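Local coordinates for RNA-dependent RNA Polymerase (Bombyx mori cytoplasmic polyhedrosis virus, PDB 6TZ0), which catalyses RNA-templated RNA synthesis, making plus strands by fully conservative transcription and probably the complementary minus strands during replication of the double-stranded viral genome, at residues Glu945-Ala953 against Ile967-Glu975; Leu1074-Tyr1083 against Tyr1130-Tyr1141. All coordinates share one frame; numbering follows the deposited sequence.

Contact 1 (Glu945-Ala953 against Ile967-Glu975)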
loop_
_atom_site.group_PDB
_atom_site.type_symbol
_atom_site.label_atom_id
_atom_site.label_comp_id
_atom_site.label_asym_id
_atom_site.label_seq_id
_atom_site.Cartn_x
_atom_site.Cartn_y
_atom_site.Cartn_z
ATOM N N GLU A 945 -25.867 16.242 3.808
ATOM C CA GLU A 945 -24.862 17.293 3.918
ATOM C C GLU A 945 -24.619 17.994 2.586
ATOM O O GLU A 945 -24.320 19.193 2.558
ATOM C CB GLU A 945 -23.552 16.720 4.456
ATOM C CG GLU A 945 -23.621 16.248 5.893
ATOM C CD GLU A 945 -22.292 15.712 6.388
ATOM O OE1 GLU A 945 -21.353 15.603 5.572
ATOM O OE2 GLU A 945 -22.187 15.402 7.592
ATOM N N ARG A 946 -24.748 17.275 1.476
ATOM C CA ARG A 946 -24.359 17.816 0.182
ATOM C C ARG A 946 -25.510 18.478 -0.561
ATOM O O ARG A 946 -25.284 19.436 -1.311
ATOM C CB ARG A 946 -23.745 16.706 -0.672
ATOM C CG ARG A 946 -22.430 16.174 -0.113
ATOM C CD ARG A 946 -21.874 15.055 -0.964
ATOM N NE ARG A 946 -20.696 14.430 -0.375
ATOM C CZ ARG A 946 -19.445 14.782 -0.648
ATOM N NH1 ARG A 946 -19.200 15.752 -1.518
ATOM N NH2 ARG A 946 -18.437 14.153 -0.063
ATOM N N GLU A 947 -26.746 18.008 -0.365
ATOM C CA GLU A 947 -27.872 18.661 -1.023
ATOM C C GLU A 947 -28.178 20.014 -0.391
ATOM O O GLU A 947 -28.641 20.927 -1.086
ATOM C CB GLU A 947 -29.108 17.757 -1.011
ATOM C CG GLU A 947 -29.686 17.450 0.358
ATOM C CD GLU A 947 -30.931 16.587 0.284
ATOM O OE1 GLU A 947 -31.314 16.197 -0.839
ATOM O OE2 GLU A 947 -31.531 16.307 1.345
ATOM N N LYS A 948 -27.880 20.182 0.902
ATOM C CA LYS A 948 -27.987 21.499 1.521
ATOM C C LYS A 948 -26.929 22.447 0.978
ATOM O O LYS A 948 -27.194 23.642 0.798
ATOM C CB LYS A 948 -27.855 21.386 3.037
ATOM C CG LYS A 948 -29.025 20.734 3.731
ATOM C CD LYS A 948 -28.797 20.720 5.229
ATOM C CE LYS A 948 -29.941 20.051 5.971
ATOM N NZ LYS A 948 -29.685 20.033 7.435
ATOM N N SER A 949 -25.729 21.928 0.706
ATOM C CA SER A 949 -24.677 22.748 0.116
ATOM C C SER A 949 -25.034 23.163 -1.305
ATOM O O SER A 949 -24.792 24.308 -1.699
ATOM C CB SER A 949 -23.351 21.991 0.144
ATOM O OG SER A 949 -22.313 22.754 -0.439
ATOM N N ARG A 950 -25.643 22.253 -2.073
ATOM C CA ARG A 950 -26.104 22.598 -3.416
ATOM C C ARG A 950 -27.248 23.607 -3.374
ATOM O O ARG A 950 -27.311 24.515 -4.215
ATOM C CB ARG A 950 -26.536 21.340 -4.167
ATOM C CG ARG A 950 -25.405 20.410 -4.551
ATOM C CD ARG A 950 -25.883 19.341 -5.516
ATOM N NE ARG A 950 -26.850 18.435 -4.919
ATOM C CZ ARG A 950 -26.517 17.314 -4.298
ATOM N NH1 ARG A 950 -25.241 16.972 -4.210
ATOM N NH2 ARG A 950 -27.452 16.534 -3.774
ATOM N N ARG A 951 -28.148 23.475 -2.393
ATOM C CA ARG A 951 -29.236 24.434 -2.227
ATOM C C ARG A 951 -28.717 25.818 -1.860
ATOM O O ARG A 951 -29.178 26.823 -2.413
ATOM C CB ARG A 951 -30.215 23.929 -1.166
ATOM C CG ARG A 951 -31.330 24.904 -0.775
ATOM C CD ARG A 951 -32.400 25.063 -1.852
ATOM N NE ARG A 951 -32.084 26.114 -2.816
ATOM C CZ ARG A 951 -32.783 26.348 -3.920
ATOM N NH1 ARG A 951 -33.849 25.610 -4.200
ATOM N NH2 ARG A 951 -32.421 27.324 -4.742
ATOM N N ALA A 952 -27.743 25.891 -0.952
ATOM C CA ALA A 952 -27.179 27.184 -0.582
ATOM C C ALA A 952 -26.341 27.779 -1.704
ATOM O O ALA A 952 -26.283 29.007 -1.846
ATOM C CB ALA A 952 -26.344 27.049 0.686
ATOM N N ALA A 953 -25.706 26.935 -2.522
ATOM C CA ALA A 953 -24.976 27.439 -3.679
ATOM C C ALA A 953 -25.925 28.010 -4.723
ATOM O O ALA A 953 -25.636 29.049 -5.325
ATOM C CB ALA A 953 -24.121 26.328 -4.282
ATOM N N ILE A 967 -15.430 24.428 -5.345
ATOM C CA ILE A 967 -15.378 25.007 -4.012
ATOM C C ILE A 967 -16.662 24.611 -3.288
ATOM O O ILE A 967 -16.682 24.458 -2.061
ATOM C CB ILE A 967 -15.188 26.534 -4.112
ATOM C CG1 ILE A 967 -13.907 26.848 -4.879
ATOM C CG2 ILE A 967 -15.062 27.181 -2.780
ATOM C CD1 ILE A 967 -12.660 26.245 -4.262
ATOM N N VAL A 968 -17.730 24.402 -4.057
ATOM C CA VAL A 968 -18.999 23.947 -3.501
ATOM C C VAL A 968 -18.885 22.477 -3.124
ATOM O O VAL A 968 -18.398 21.655 -3.912
ATOM C CB VAL A 968 -20.135 24.188 -4.507
ATOM C CG1 VAL A 968 -21.464 23.676 -3.975
ATOM C CG2 VAL A 968 -20.232 25.659 -4.840
ATOM N N TYR A 969 -19.336 22.140 -1.912
ATOM C CA TYR A 969 -19.136 20.804 -1.362
ATOM C C TYR A 969 -20.146 19.793 -1.884
ATOM O O TYR A 969 -19.832 18.600 -1.954
ATOM C CB TYR A 969 -19.194 20.853 0.163
ATOM C CG TYR A 969 -18.964 19.522 0.846
ATOM C CD1 TYR A 969 -17.691 18.971 0.927
ATOM C CD2 TYR A 969 -20.023 18.816 1.407
ATOM C CE1 TYR A 969 -17.479 17.759 1.552
ATOM C CE2 TYR A 969 -19.821 17.605 2.031
ATOM C CZ TYR A 969 -18.548 17.082 2.102
ATOM O OH TYR A 969 -18.350 15.872 2.727
ATOM N N GLY A 970 -21.358 20.234 -2.230
ATOM C CA GLY A 970 -22.314 19.333 -2.853
ATOM C C GLY A 970 -21.869 18.867 -4.223
ATOM O O GLY A 970 -22.235 17.773 -4.662
ATOM N N TYR A 971 -21.077 19.680 -4.904
ATOM C CA TYR A 971 -20.395 19.312 -6.133
ATOM C C TYR A 971 -19.041 18.705 -5.762
ATOM O O TYR A 971 -18.808 18.338 -4.608
ATOM C CB TYR A 971 -20.284 20.547 -7.027
ATOM C CG TYR A 971 -21.616 21.041 -7.530
ATOM C CD1 TYR A 971 -22.688 20.176 -7.695
ATOM C CD2 TYR A 971 -21.822 22.388 -7.772
ATOM C CE1 TYR A 971 -23.906 20.633 -8.144
ATOM C CE2 TYR A 971 -23.041 22.856 -8.217
ATOM C CZ TYR A 971 -24.080 21.973 -8.395
ATOM O OH TYR A 971 -25.301 22.429 -8.834
ATOM N N GLY A 972 -18.138 18.567 -6.720
ATOM C CA GLY A 972 -16.800 18.076 -6.434
ATOM C C GLY A 972 -16.682 16.575 -6.458
ATOM O O GLY A 972 -15.773 16.028 -7.088
ATOM N N LEU A 973 -17.584 15.888 -5.759
ATOM C CA LEU A 973 -17.726 14.453 -5.954
ATOM C C LEU A 973 -18.227 14.163 -7.366
ATOM O O LEU A 973 -17.778 13.200 -8.008
ATOM C CB LEU A 973 -18.665 13.893 -4.887
ATOM C CG LEU A 973 -18.790 12.386 -4.696
ATOM C CD1 LEU A 973 -17.456 11.805 -4.291
ATOM C CD2 LEU A 973 -19.829 12.091 -3.635
ATOM N N GLN A 974 -19.130 15.019 -7.868
ATOM C CA GLN A 974 -19.438 15.069 -9.296
ATOM C C GLN A 974 -18.188 15.323 -10.120
ATOM O O GLN A 974 -17.986 14.687 -11.160
ATOM C CB GLN A 974 -20.456 16.169 -9.599
ATOM C CG GLN A 974 -21.824 15.980 -9.005
ATOM C CD GLN A 974 -22.796 17.058 -9.430
ATOM O OE1 GLN A 974 -22.447 17.968 -10.182
ATOM N NE2 GLN A 974 -24.024 16.969 -8.936
ATOM N N GLU A 975 -17.334 16.247 -9.668
ATOM C CA GLU A 975 -16.116 16.556 -10.408
ATOM C C GLU A 975 -15.132 15.400 -10.375
ATOM O O GLU A 975 -14.466 15.128 -11.375
ATOM C CB GLU A 975 -15.451 17.817 -9.863
ATOM C CG GLU A 975 -16.164 19.113 -10.178
ATOM C CD GLU A 975 -15.383 20.315 -9.687
ATOM O OE1 GLU A 975 -14.393 20.112 -8.954
ATOM O OE2 GLU A 975 -15.736 21.456 -10.051
#
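The guanidinium of R946 lies flat on the ring of Y969, the two planes only 16° apart and their centres separated by 4.2 Å, and its opposite face is covered by the side chain of L973, with L973 CD2 standing 4.0 Å from R946 CZ. On the tyrosine side the stack is also an off-centre cation-pi interaction: CZ sits 30° off the ring normal, and NH1 comes over the middle of the ring. At the edge of the guanidinium, near its plane, is the carbonyl O of Y971. The side chain of R946 runs extended from CG to NE, which keeps CG beside the ring, near Y969 CE2, and carries the guanidinium in between Y969 and L973.

R950, one helical turn on, uses its flat group differently. Its NH1 donates to G970 O at 3.1 Å; the oxygen lies in the guanidinium plane, but the donor stands above the carbonyl plane and away from a lone pair. A bend at chi3 (-65°) turns the guanidinium back toward the helix, so that one face rests on the backbone at R946 and E947. NH1 is shared with E938, which forms a salt bridge to it, and R950 CD touches Y971 CE1 at 3.5 Å.

Between the two arginines the backbones nearly touch: G970 CA is 3.3 Å from R946 O, a CA-H...O contact made possible by the lack of a side chain. S949 OG accepts a weak bond from G970 N and is also bonded to A1113 O. This is helix-against-loop packing at a glycine, in the C-terminal region of a polymerase that probably belongs to the reoviridae family, joining helix 945-958 to the loop that ends at G972, the N-cap of helix 973-979.

Contact 2 (Leu1074-Tyr1083 against Tyr1130-Tyr1141)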
loop_
_atom_site.group_PDB
_atom_site.type_symbol
_atom_site.label_atom_id
_atom_site.label_comp_id
_atom_site.label_asym_id
_atom_site.label_seq_id
_atom_site.Cartn_x
_atom_site.Cartn_y
_atom_site.Cartn_z
ATOM N N LEU A 1074 0.919 34.537 13.906
ATOM C CA LEU A 1074 -0.170 35.011 13.063
ATOM C C LEU A 1074 0.331 36.055 12.069
ATOM O O LEU A 1074 0.002 36.005 10.877
ATOM C CB LEU A 1074 -1.286 35.565 13.950
ATOM C CG LEU A 1074 -2.703 35.790 13.425
ATOM C CD1 LEU A 1074 -3.678 35.565 14.564
ATOM C CD2 LEU A 1074 -2.886 37.182 12.871
ATOM N N ASP A 1075 1.169 36.981 12.536
ATOM C CA ASP A 1075 1.566 38.117 11.710
ATOM C C ASP A 1075 2.650 37.726 10.708
ATOM O O ASP A 1075 2.780 38.346 9.647
ATOM C CB ASP A 1075 2.029 39.264 12.611
ATOM C CG ASP A 1075 2.177 40.571 11.865
ATOM O OD1 ASP A 1075 1.144 41.169 11.501
ATOM O OD2 ASP A 1075 3.322 41.013 11.657
ATOM N N VAL A 1076 3.445 36.701 11.030
ATOM C CA VAL A 1076 4.426 36.195 10.071
ATOM C C VAL A 1076 3.733 35.404 8.977
ATOM O O VAL A 1076 3.852 35.712 7.784
ATOM C CB VAL A 1076 5.484 35.328 10.774
ATOM C CG1 VAL A 1076 6.403 34.697 9.747
ATOM C CG2 VAL A 1076 6.282 36.137 11.746
ATOM N N ALA A 1077 2.973 34.382 9.378
ATOM C CA ALA A 1077 2.380 33.454 8.426
ATOM C C ALA A 1077 1.238 34.094 7.657
ATOM O O ALA A 1077 0.817 33.567 6.625
ATOM C CB ALA A 1077 1.900 32.197 9.146
ATOM N N SER A 1078 0.724 35.226 8.140
ATOM C CA SER A 1078 -0.275 35.968 7.383
ATOM C C SER A 1078 0.323 36.550 6.113
ATOM O O SER A 1078 -0.119 36.241 5.003
ATOM C CB SER A 1078 -0.852 37.080 8.245
ATOM O OG SER A 1078 0.125 38.072 8.497
ATOM N N ILE A 1079 1.349 37.390 6.257
ATOM C CA ILE A 1079 1.928 38.015 5.080
ATOM C C ILE A 1079 2.789 37.027 4.307
ATOM O O ILE A 1079 3.087 37.261 3.132
ATOM C CB ILE A 1079 2.689 39.298 5.479
ATOM C CG1 ILE A 1079 3.881 39.022 6.396
ATOM C CG2 ILE A 1079 1.754 40.280 6.162
ATOM C CD1 ILE A 1079 5.212 39.055 5.689
ATOM N N ARG A 1080 3.186 35.914 4.922
ATOM C CA ARG A 1080 3.828 34.857 4.146
ATOM C C ARG A 1080 2.786 33.998 3.433
ATOM O O ARG A 1080 2.704 33.990 2.202
ATOM C CB ARG A 1080 4.718 34.010 5.063
ATOM C CG ARG A 1080 5.458 32.864 4.386
ATOM C CD ARG A 1080 4.860 31.501 4.670
ATOM N NE ARG A 1080 5.679 30.432 4.108
ATOM C CZ ARG A 1080 6.705 29.876 4.739
ATOM N NH1 ARG A 1080 7.037 30.288 5.955
ATOM N NH2 ARG A 1080 7.401 28.907 4.159
ATOM N N GLY A 1081 1.975 33.278 4.198
ATOM C CA GLY A 1081 1.044 32.330 3.619
ATOM C C GLY A 1081 -0.415 32.544 3.964
ATOM O O GLY A 1081 -1.076 33.461 3.467
ATOM N N ASN A 1082 -0.906 31.677 4.842
ATOM C CA ASN A 1082 -2.311 31.496 5.153
ATOM C C ASN A 1082 -2.703 32.235 6.434
ATOM O O ASN A 1082 -1.903 32.935 7.051
ATOM C CB ASN A 1082 -2.599 29.995 5.249
ATOM C CG ASN A 1082 -1.613 29.266 6.145
ATOM O OD1 ASN A 1082 -0.772 29.880 6.801
ATOM N ND2 ASN A 1082 -1.695 27.943 6.151
ATOM N N TYR A 1083 -3.965 32.085 6.834
ATOM C CA TYR A 1083 -4.352 32.536 8.166
ATOM C C TYR A 1083 -4.032 31.459 9.196
ATOM O O TYR A 1083 -3.193 31.661 10.079
ATOM C CB TYR A 1083 -5.835 32.913 8.190
ATOM C CG TYR A 1083 -6.262 33.591 9.473
ATOM C CD1 TYR A 1083 -5.871 34.897 9.749
ATOM C CD2 TYR A 1083 -7.063 32.936 10.402
ATOM C CE1 TYR A 1083 -6.252 35.524 10.915
ATOM C CE2 TYR A 1083 -7.450 33.559 11.571
ATOM C CZ TYR A 1083 -7.040 34.852 11.819
ATOM O OH TYR A 1083 -7.420 35.479 12.980
ATOM N N TYR A 1130 -8.869 39.849 9.432
ATOM C CA TYR A 1130 -7.450 40.163 9.405
ATOM C C TYR A 1130 -6.972 40.503 8.000
ATOM O O TYR A 1130 -5.920 41.122 7.840
ATOM C CB TYR A 1130 -6.635 39.004 9.971
ATOM C CG TYR A 1130 -5.224 39.405 10.314
ATOM C CD1 TYR A 1130 -4.962 40.140 11.463
ATOM C CD2 TYR A 1130 -4.163 39.075 9.493
ATOM C CE1 TYR A 1130 -3.677 40.524 11.785
ATOM C CE2 TYR A 1130 -2.883 39.460 9.805
ATOM C CZ TYR A 1130 -2.641 40.175 10.950
ATOM O OH TYR A 1130 -1.353 40.544 11.253
ATOM N N TYR A 1131 -7.708 40.105 6.967
ATOM C CA TYR A 1131 -7.316 40.562 5.641
ATOM C C TYR A 1131 -7.810 41.976 5.364
ATOM O O TYR A 1131 -7.153 42.720 4.627
ATOM C CB TYR A 1131 -7.827 39.603 4.573
ATOM C CG TYR A 1131 -7.307 39.896 3.183
ATOM C CD1 TYR A 1131 -6.004 39.564 2.827
ATOM C CD2 TYR A 1131 -8.113 40.500 2.229
ATOM C CE1 TYR A 1131 -5.522 39.819 1.564
ATOM C CE2 TYR A 1131 -7.637 40.762 0.959
ATOM C CZ TYR A 1131 -6.339 40.420 0.636
ATOM O OH TYR A 1131 -5.857 40.678 -0.624
ATOM N N SER A 1132 -8.954 42.364 5.940
ATOM C CA SER A 1132 -9.490 43.700 5.687
ATOM C C SER A 1132 -8.668 44.778 6.385
ATOM O O SER A 1132 -8.600 45.917 5.907
ATOM C CB SER A 1132 -10.950 43.772 6.123
ATOM O OG SER A 1132 -11.070 43.613 7.524
ATOM N N LEU A 1133 -8.043 44.448 7.512
ATOM C CA LEU A 1133 -7.162 45.366 8.230
ATOM C C LEU A 1133 -5.752 44.795 8.207
ATOM O O LEU A 1133 -5.515 43.722 8.768
ATOM C CB LEU A 1133 -7.622 45.572 9.671
ATOM C CG LEU A 1133 -8.927 46.319 9.909
ATOM C CD1 LEU A 1133 -9.243 46.326 11.389
ATOM C CD2 LEU A 1133 -8.835 47.731 9.359
ATOM N N TYR A 1134 -4.826 45.535 7.587
ATOM C CA TYR A 1134 -3.403 45.178 7.479
ATOM C C TYR A 1134 -3.203 43.847 6.753
ATOM O O TYR A 1134 -2.538 42.943 7.257
ATOM C CB TYR A 1134 -2.703 45.157 8.843
ATOM C CG TYR A 1134 -2.691 46.493 9.542
ATOM C CD1 TYR A 1134 -1.820 47.502 9.142
ATOM C CD2 TYR A 1134 -3.537 46.741 10.618
ATOM C CE1 TYR A 1134 -1.803 48.728 9.781
ATOM C CE2 TYR A 1134 -3.527 47.966 11.266
ATOM C CZ TYR A 1134 -2.657 48.953 10.843
ATOM O OH TYR A 1134 -2.644 50.169 11.486
ATOM N N GLY A 1135 -3.794 43.725 5.570
ATOM C CA GLY A 1135 -3.553 42.625 4.669
ATOM C C GLY A 1135 -2.953 43.041 3.351
ATOM O O GLY A 1135 -2.898 42.229 2.424
ATOM N N ASN A 1136 -2.498 44.291 3.238
ATOM C CA ASN A 1136 -2.039 44.797 1.950
ATOM C C ASN A 1136 -0.619 44.341 1.630
ATOM O O ASN A 1136 -0.305 44.053 0.472
ATOM C CB ASN A 1136 -2.172 46.321 1.908
ATOM C CG ASN A 1136 -1.505 47.015 3.085
ATOM O OD1 ASN A 1136 -0.859 46.385 3.918
ATOM N ND2 ASN A 1136 -1.666 48.328 3.156
ATOM N N VAL A 1137 0.255 44.267 2.628
ATOM C CA VAL A 1137 1.597 43.757 2.369
ATOM C C VAL A 1137 1.587 42.239 2.501
ATOM O O VAL A 1137 0.833 41.667 3.297
ATOM C CB VAL A 1137 2.641 44.414 3.294
ATOM C CG1 VAL A 1137 2.668 45.919 3.086
ATOM C CG2 VAL A 1137 2.393 44.093 4.739
ATOM N N GLU A 1138 2.401 41.583 1.679
ATOM C CA GLU A 1138 2.483 40.130 1.620
ATOM C C GLU A 1138 3.774 39.774 0.899
ATOM O O GLU A 1138 4.245 40.537 0.053
ATOM C CB GLU A 1138 1.261 39.524 0.916
ATOM C CG GLU A 1138 1.089 39.949 -0.531
ATOM C CD GLU A 1138 -0.197 39.436 -1.142
ATOM O OE1 GLU A 1138 -0.982 38.780 -0.421
ATOM O OE2 GLU A 1138 -0.421 39.686 -2.346
ATOM N N TYR A 1139 4.361 38.632 1.253
ATOM C CA TYR A 1139 5.702 38.484 0.699
ATOM C C TYR A 1139 5.952 37.155 -0.008
ATOM O O TYR A 1139 6.675 37.145 -1.009
ATOM C CB TYR A 1139 6.726 38.715 1.803
ATOM C CG TYR A 1139 8.068 39.054 1.239
ATOM C CD1 TYR A 1139 8.256 40.257 0.585
ATOM C CD2 TYR A 1139 9.146 38.190 1.359
ATOM C CE1 TYR A 1139 9.462 40.588 0.052
ATOM C CE2 TYR A 1139 10.367 38.521 0.834
ATOM C CZ TYR A 1139 10.518 39.721 0.178
ATOM O OH TYR A 1139 11.728 40.064 -0.350
ATOM N N HIS A 1140 5.385 36.048 0.488
ATOM C CA HIS A 1140 5.266 34.766 -0.224
ATOM C C HIS A 1140 6.624 34.150 -0.587
ATOM O O HIS A 1140 7.037 34.118 -1.745
ATOM C CB HIS A 1140 4.402 34.905 -1.484
ATOM C CG HIS A 1140 2.957 35.171 -1.207
ATOM N ND1 HIS A 1140 2.451 36.443 -1.055
ATOM C CD2 HIS A 1140 1.906 34.330 -1.071
ATOM C CE1 HIS A 1140 1.152 36.373 -0.830
ATOM N NE2 HIS A 1140 0.796 35.102 -0.834
ATOM N N TYR A 1141 7.326 33.682 0.436
ATOM C CA TYR A 1141 8.483 32.824 0.218
ATOM C C TYR A 1141 8.127 31.364 0.487
ATOM O O TYR A 1141 7.118 31.056 1.121
ATOM C CB TYR A 1141 9.663 33.257 1.090
ATOM C CG TYR A 1141 9.444 33.170 2.587
ATOM C CD1 TYR A 1141 8.890 34.229 3.290
ATOM C CD2 TYR A 1141 9.832 32.048 3.301
ATOM C CE1 TYR A 1141 8.709 34.155 4.650
ATOM C CE2 TYR A 1141 9.654 31.970 4.658
ATOM C CZ TYR A 1141 9.088 33.025 5.327
ATOM O OH TYR A 1141 8.904 32.960 6.682
#
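L1074 and Y1130 run antiparallel to one another, bringing the methyl CD2 of the leucine over the middle of the tyrosine ring, 3.6 Å from its centroid, in a CH-pi contact. The edge of the same ring is met by D1075, which approaches roughly perpendicular to Y1130, its carboxylate plane nearly upright against the ring and OD1 beside the hydroxyl. S1078 CB lies 3.5 Å from Y1130 CE2, and Y1083 packs its CE1 on the tyrosine's CB.

At the C-terminal end of helix 1074-1080, R1080 is laid crosswise over Y1141. Its CG sits over the ring face, and a bend at chi2 (-104°) carries the guanidinium across the same ring in an off-centre cation-pi contact, with CZ 4.2 Å from the centroid and the planes inclined by 40°. The carbonyl O of R1080 meanwhile lies over one face of the H1140 imidazole, 3.4 Å from CD2.

In the middle, I1079 and V1137 project together in one direction. Here I1079 O accepts Y1139 N at 2.7 Å, joining the end of the short helix to the loop.

Helix 1074-1080 is thus held against the end of helix 1118-1132 and the loop following it, with helix 1174-1188 touching D1075, V1076, I1079 and Y1141, just where strand 1141-1142 begins.

Overall arrangement
Contact 1 sets a helix against a loop; contact 2 sets a short helix against a helix end and the loop after it. Both lie within the C-terminal region of the polymerase, away from the nucleotide and metal sites, yet they share no helix and do not touch: their centres are 29 Å apart and their nearest atoms about 14 Å. Neither is wholly core or wholly surface. Contact 1 is the more polar, with two arginines from one helix and a salt bridge to E938. Contact 2 buries more of its touching residues and relies chiefly on aromatic and aliphatic packing. Helix 1107-1114 lies beside contact 1, whereas helix 1174-1188 backs contact 2; helix 1091-1101 borders both.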